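Local atomic coordinates of putative glycosyltransferase (GalT1) (Streptococcus parasanguinis, PDB entry 4PHR), a protein that probably acts as a glycosyltransferase, of which this GT-D-type domain binds the nucleotide UDP. Residues A[22-34]-A[213-227]. Numbering follows the deposited sequence.
Sequences KYIKHNHASVVRF and VADLTTKGYQAIDLG. With UDP (uridine-5'-diphosphate), chain B.
Val31 and Ile224 meet flank to flank, CG2 of Ile224 lying 4.0 Å from CB of Val31; beta-branched residues suit this place, since they cover an extended backbone close to its axis. Ile24, from helix 17-27, adds a looser apolar touch to the end of Ile224, while from the other face Val213 of helix 206-218 sets CG1 against the Val31 carbonyl and toward Val32. Between these two layers the backbones of 30-33 and 223-225 run roughly parallel, 24° apart, and form a single bridge: Val31 N donates to Ala223 O, and Asp225 N to Val31 O. Each strand is an edge strand of a parallel sheet, 30-33 next to 72-76 and 223-225 next to 200-204, so the bridge links the two sheets edge to edge within this GT-D glycosyltransferase domain. Ser30, small and polar, turns its hydroxyl toward strand 223-225, where OG accepts a nearly straight bond from Ala223 N (2.9 Å, 168°). Gln222 is long enough to bring NE2 within 3.0 Å of Ala29 O, which it meets from above the carbonyl plane; its CG, anti to the backbone N, and extended chain carry the amide there. At the opposite end, Asp225 takes Arg33 N on OD2, which also pairs with Lys210, and Arg33 NH2 on OD1 in a 2.9 Å salt bridge. Arg33 bends at chi3 (-53°) and adds a bond from NE to Asp225 O, which fixes the rotation of its guanidinium. Thus held, its NH1 reaches UDP O3B at 2.8 Å, a role suited to arginine's several donors, while Gly227 brings its bare CA within 3.3 Å of UDP O3A.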
# COMPACT_ATOMS: atom_id res chain seq x y z
N LYS A 22 -14.77 -1.29 -5.36
CA LYS A 22 -16.18 -1.64 -5.19
C LYS A 22 -16.31 -2.74 -4.15
O LYS A 22 -17.21 -2.73 -3.32
CB LYS A 22 -16.80 -2.09 -6.51
CG LYS A 22 -17.00 -0.96 -7.51
CD LYS A 22 -17.33 -1.51 -8.89
CE LYS A 22 -17.55 -0.39 -9.89
NZ LYS A 22 -17.41 -0.86 -11.29
N TYR A 23 -15.39 -3.70 -4.21
CA TYR A 23 -15.36 -4.79 -3.25
C TYR A 23 -15.16 -4.28 -1.82
O TYR A 23 -15.87 -4.67 -0.90
CB TYR A 23 -14.24 -5.77 -3.62
CG TYR A 23 -14.14 -6.98 -2.72
CD1 TYR A 23 -13.66 -6.87 -1.42
CD2 TYR A 23 -14.49 -8.24 -3.18
CE1 TYR A 23 -13.54 -7.97 -0.61
CE2 TYR A 23 -14.39 -9.35 -2.38
CZ TYR A 23 -13.92 -9.21 -1.09
OH TYR A 23 -13.80 -10.32 -0.28
N ILE A 24 -14.17 -3.41 -1.64
CA ILE A 24 -13.85 -2.89 -0.32
C ILE A 24 -15.04 -2.15 0.29
O ILE A 24 -15.37 -2.34 1.46
CB ILE A 24 -12.61 -1.96 -0.36
CG1 ILE A 24 -11.38 -2.74 -0.84
CG2 ILE A 24 -12.37 -1.33 1.01
CD1 ILE A 24 -10.26 -1.87 -1.41
N LYS A 25 -15.69 -1.32 -0.51
CA LYS A 25 -16.83 -0.53 -0.06
C LYS A 25 -18.06 -1.36 0.26
O LYS A 25 -18.66 -1.22 1.32
CB LYS A 25 -17.21 0.51 -1.11
CG LYS A 25 -16.17 1.57 -1.30
CD LYS A 25 -16.48 2.42 -2.50
CE LYS A 25 -15.36 3.42 -2.74
NZ LYS A 25 -15.65 4.30 -3.89
N HIS A 26 -18.44 -2.21 -0.69
CA HIS A 26 -19.61 -3.05 -0.51
C HIS A 26 -19.46 -3.84 0.78
O HIS A 26 -20.42 -4.11 1.50
CB HIS A 26 -19.77 -4.00 -1.70
CG HIS A 26 -20.92 -4.95 -1.57
ND1 HIS A 26 -20.75 -6.31 -1.41
CD2 HIS A 26 -22.26 -4.74 -1.58
CE1 HIS A 26 -21.93 -6.90 -1.32
NE2 HIS A 26 -22.86 -5.97 -1.42
N ASN A 27 -18.21 -4.18 1.09
CA ASN A 27 -17.92 -5.11 2.17
C ASN A 27 -17.34 -4.47 3.43
O ASN A 27 -17.27 -5.11 4.48
CB ASN A 27 -17.00 -6.21 1.64
CG ASN A 27 -17.68 -7.06 0.58
OD1 ASN A 27 -18.83 -7.46 0.74
ND2 ASN A 27 -16.99 -7.32 -0.52
N HIS A 28 -16.96 -3.21 3.33
CA HIS A 28 -16.25 -2.53 4.42
C HIS A 28 -15.04 -3.35 4.85
O HIS A 28 -14.78 -3.51 6.05
CB HIS A 28 -17.19 -2.28 5.61
CG HIS A 28 -18.47 -1.62 5.23
ND1 HIS A 28 -19.68 -2.28 5.23
CD2 HIS A 28 -18.74 -0.35 4.85
CE1 HIS A 28 -20.64 -1.45 4.86
NE2 HIS A 28 -20.09 -0.27 4.62
N ALA A 29 -14.31 -3.87 3.87
CA ALA A 29 -13.21 -4.79 4.14
C ALA A 29 -11.91 -4.07 4.49
O ALA A 29 -11.65 -2.96 4.02
CB ALA A 29 -12.99 -5.69 2.93
N SER A 30 -11.11 -4.72 5.32
CA SER A 30 -9.71 -4.34 5.45
C SER A 30 -8.99 -4.71 4.15
O SER A 30 -9.50 -5.49 3.35
CB SER A 30 -9.06 -5.06 6.62
OG SER A 30 -9.56 -4.58 7.85
N VAL A 31 -7.80 -4.16 3.95
CA VAL A 31 -7.06 -4.41 2.73
C VAL A 31 -5.59 -4.57 3.06
O VAL A 31 -5.00 -3.70 3.71
CB VAL A 31 -7.19 -3.25 1.72
CG1 VAL A 31 -6.43 -3.58 0.43
CG2 VAL A 31 -8.65 -2.96 1.42
N VAL A 32 -5.00 -5.67 2.61
CA VAL A 32 -3.55 -5.86 2.70
C VAL A 32 -3.01 -6.05 1.28
O VAL A 32 -3.59 -6.81 0.49
CB VAL A 32 -3.20 -7.06 3.62
CG1 VAL A 32 -3.79 -8.36 3.11
CG2 VAL A 32 -1.71 -7.19 3.78
N ARG A 33 -1.92 -5.36 0.96
CA ARG A 33 -1.37 -5.41 -0.40
C ARG A 33 0.02 -6.04 -0.40
O ARG A 33 0.88 -5.67 0.39
CB ARG A 33 -1.32 -4.01 -1.03
CG ARG A 33 -2.66 -3.24 -1.07
CD ARG A 33 -2.48 -1.77 -1.57
NE ARG A 33 -1.45 -1.16 -0.74
CZ ARG A 33 -0.15 -1.08 -1.02
NH1 ARG A 33 0.32 -1.40 -2.23
NH2 ARG A 33 0.67 -0.62 -0.09
N PHE A 34 0.25 -7.01 -1.28
CA PHE A 34 1.58 -7.58 -1.43
C PHE A 34 2.21 -7.00 -2.68
O PHE A 34 1.66 -7.12 -3.78
CB PHE A 34 1.53 -9.11 -1.49
CG PHE A 34 1.26 -9.74 -0.16
CD1 PHE A 34 -0.03 -9.77 0.35
CD2 PHE A 34 2.30 -10.25 0.59
CE1 PHE A 34 -0.26 -10.32 1.60
CE2 PHE A 34 2.07 -10.81 1.82
CZ PHE A 34 0.79 -10.84 2.33
N VAL A 213 -2.29 -4.45 9.52
CA VAL A 213 -3.66 -4.61 9.01
C VAL A 213 -4.23 -5.99 9.36
O VAL A 213 -5.37 -6.11 9.80
CB VAL A 213 -3.73 -4.34 7.48
CG1 VAL A 213 -5.06 -4.81 6.91
CG2 VAL A 213 -3.50 -2.85 7.20
N ALA A 214 -3.42 -7.03 9.18
CA ALA A 214 -3.86 -8.39 9.51
C ALA A 214 -4.27 -8.49 10.98
O ALA A 214 -5.34 -9.02 11.29
CB ALA A 214 -2.76 -9.39 9.19
N ASP A 215 -3.44 -7.97 11.88
CA ASP A 215 -3.73 -8.07 13.31
C ASP A 215 -4.92 -7.20 13.74
O ASP A 215 -5.70 -7.60 14.59
CB ASP A 215 -2.50 -7.74 14.15
CG ASP A 215 -1.42 -8.82 14.08
OD1 ASP A 215 -1.71 -9.95 13.60
OD2 ASP A 215 -0.29 -8.55 14.52
N LEU A 216 -5.03 -6.01 13.16
CA LEU A 216 -6.16 -5.11 13.44
C LEU A 216 -7.47 -5.75 12.98
O LEU A 216 -8.51 -5.61 13.63
CB LEU A 216 -5.96 -3.77 12.71
CG LEU A 216 -5.61 -2.44 13.38
CD1 LEU A 216 -5.16 -2.56 14.83
CD2 LEU A 216 -4.58 -1.70 12.52
N THR A 217 -7.42 -6.43 11.84
CA THR A 217 -8.59 -7.10 11.26
C THR A 217 -9.06 -8.25 12.15
O THR A 217 -10.26 -8.47 12.31
CB THR A 217 -8.27 -7.63 9.85
OG1 THR A 217 -7.90 -6.53 9.01
CG2 THR A 217 -9.47 -8.34 9.23
N THR A 218 -8.11 -8.97 12.73
CA THR A 218 -8.42 -10.07 13.65
C THR A 218 -9.10 -9.53 14.91
O THR A 218 -9.87 -10.23 15.56
CB THR A 218 -7.15 -10.85 14.02
OG1 THR A 218 -6.60 -11.46 12.84
CG2 THR A 218 -7.46 -11.93 15.04
N LYS A 219 -8.81 -8.27 15.23
CA LYS A 219 -9.41 -7.60 16.38
C LYS A 219 -10.68 -6.84 15.99
O LYS A 219 -11.24 -6.09 16.79
CB LYS A 219 -8.40 -6.66 17.04
CG LYS A 219 -7.14 -7.35 17.55
CD LYS A 219 -6.19 -6.35 18.21
CE LYS A 219 -5.71 -6.84 19.57
NZ LYS A 219 -4.55 -7.78 19.48
N GLY A 220 -11.11 -7.02 14.74
CA GLY A 220 -12.38 -6.50 14.28
C GLY A 220 -12.39 -5.11 13.66
O GLY A 220 -13.46 -4.56 13.38
N TYR A 221 -11.21 -4.54 13.43
CA TYR A 221 -11.13 -3.21 12.84
C TYR A 221 -11.05 -3.27 11.32
O TYR A 221 -10.51 -4.22 10.75
CB TYR A 221 -9.89 -2.48 13.36
CG TYR A 221 -9.93 -2.16 14.83
CD1 TYR A 221 -10.63 -1.06 15.31
CD2 TYR A 221 -9.26 -2.97 15.75
CE1 TYR A 221 -10.67 -0.77 16.66
CE2 TYR A 221 -9.30 -2.68 17.10
CZ TYR A 221 -10.00 -1.59 17.55
OH TYR A 221 -10.03 -1.30 18.89
N GLN A 222 -11.59 -2.25 10.66
CA GLN A 222 -11.31 -2.04 9.25
C GLN A 222 -10.06 -1.19 9.10
O GLN A 222 -10.01 -0.04 9.56
CB GLN A 222 -12.49 -1.38 8.52
CG GLN A 222 -12.26 -1.29 7.01
CD GLN A 222 -13.33 -0.51 6.27
OE1 GLN A 222 -14.18 0.14 6.87
NE2 GLN A 222 -13.27 -0.57 4.94
N ALA A 223 -9.04 -1.77 8.48
CA ALA A 223 -7.78 -1.09 8.28
C ALA A 223 -7.34 -1.29 6.83
O ALA A 223 -7.41 -2.40 6.30
CB ALA A 223 -6.72 -1.62 9.23
N ILE A 224 -6.91 -0.20 6.20
CA ILE A 224 -6.61 -0.21 4.77
C ILE A 224 -5.16 0.17 4.51
O ILE A 224 -4.72 1.27 4.83
CB ILE A 224 -7.55 0.74 3.99
CG1 ILE A 224 -9.02 0.41 4.29
CG2 ILE A 224 -7.28 0.68 2.50
CD1 ILE A 224 -10.00 1.34 3.59
N ASP A 225 -4.43 -0.76 3.92
CA ASP A 225 -3.03 -0.56 3.55
C ASP A 225 -2.98 0.29 2.28
O ASP A 225 -3.34 -0.20 1.20
CB ASP A 225 -2.45 -1.96 3.30
CG ASP A 225 -1.08 -1.95 2.67
OD1 ASP A 225 -0.45 -0.87 2.55
OD2 ASP A 225 -0.61 -3.07 2.34
N LEU A 226 -2.58 1.56 2.40
CA LEU A 226 -2.58 2.48 1.26
C LEU A 226 -1.20 2.90 0.74
O LEU A 226 -1.10 3.66 -0.22
CB LEU A 226 -3.40 3.74 1.56
CG LEU A 226 -4.92 3.58 1.62
CD1 LEU A 226 -5.59 4.90 1.96
CD2 LEU A 226 -5.44 3.02 0.29
N GLY A 227 -0.13 2.42 1.38
CA GLY A 227 1.21 2.55 0.83
C GLY A 227 1.56 3.92 0.29
O GLY A 227 1.50 4.92 1.02
N1 UDP B . 7.31 3.29 5.23
C2 UDP B . 7.59 3.74 6.50
N3 UDP B . 8.35 2.97 7.35
C4 UDP B . 8.83 1.75 6.95
C5 UDP B . 8.55 1.28 5.66
C6 UDP B . 7.90 2.14 4.78
O2 UDP B . 7.19 4.84 6.87
O4 UDP B . 9.49 1.08 7.76
C1' UDP B . 6.43 4.09 4.38
C2' UDP B . 7.01 4.89 3.24
O2' UDP B . 7.55 6.11 3.71
C3' UDP B . 5.78 5.10 2.38
C4' UDP B . 5.01 3.81 2.59
O4' UDP B . 5.57 3.17 3.74
O3' UDP B . 5.02 6.17 2.89
C5' UDP B . 5.09 2.89 1.37
O5' UDP B . 4.41 1.68 1.67
PA UDP B . 4.33 0.46 0.62
O1A UDP B . 5.68 -0.09 0.40
O2A UDP B . 3.31 -0.47 1.15
O3A UDP B . 3.85 1.23 -0.73
PB UDP B . 3.38 0.70 -2.20
O1B UDP B . 4.52 1.00 -3.11
O2B UDP B . 2.20 1.54 -2.50
O3B UDP B . 3.09 -0.77 -2.12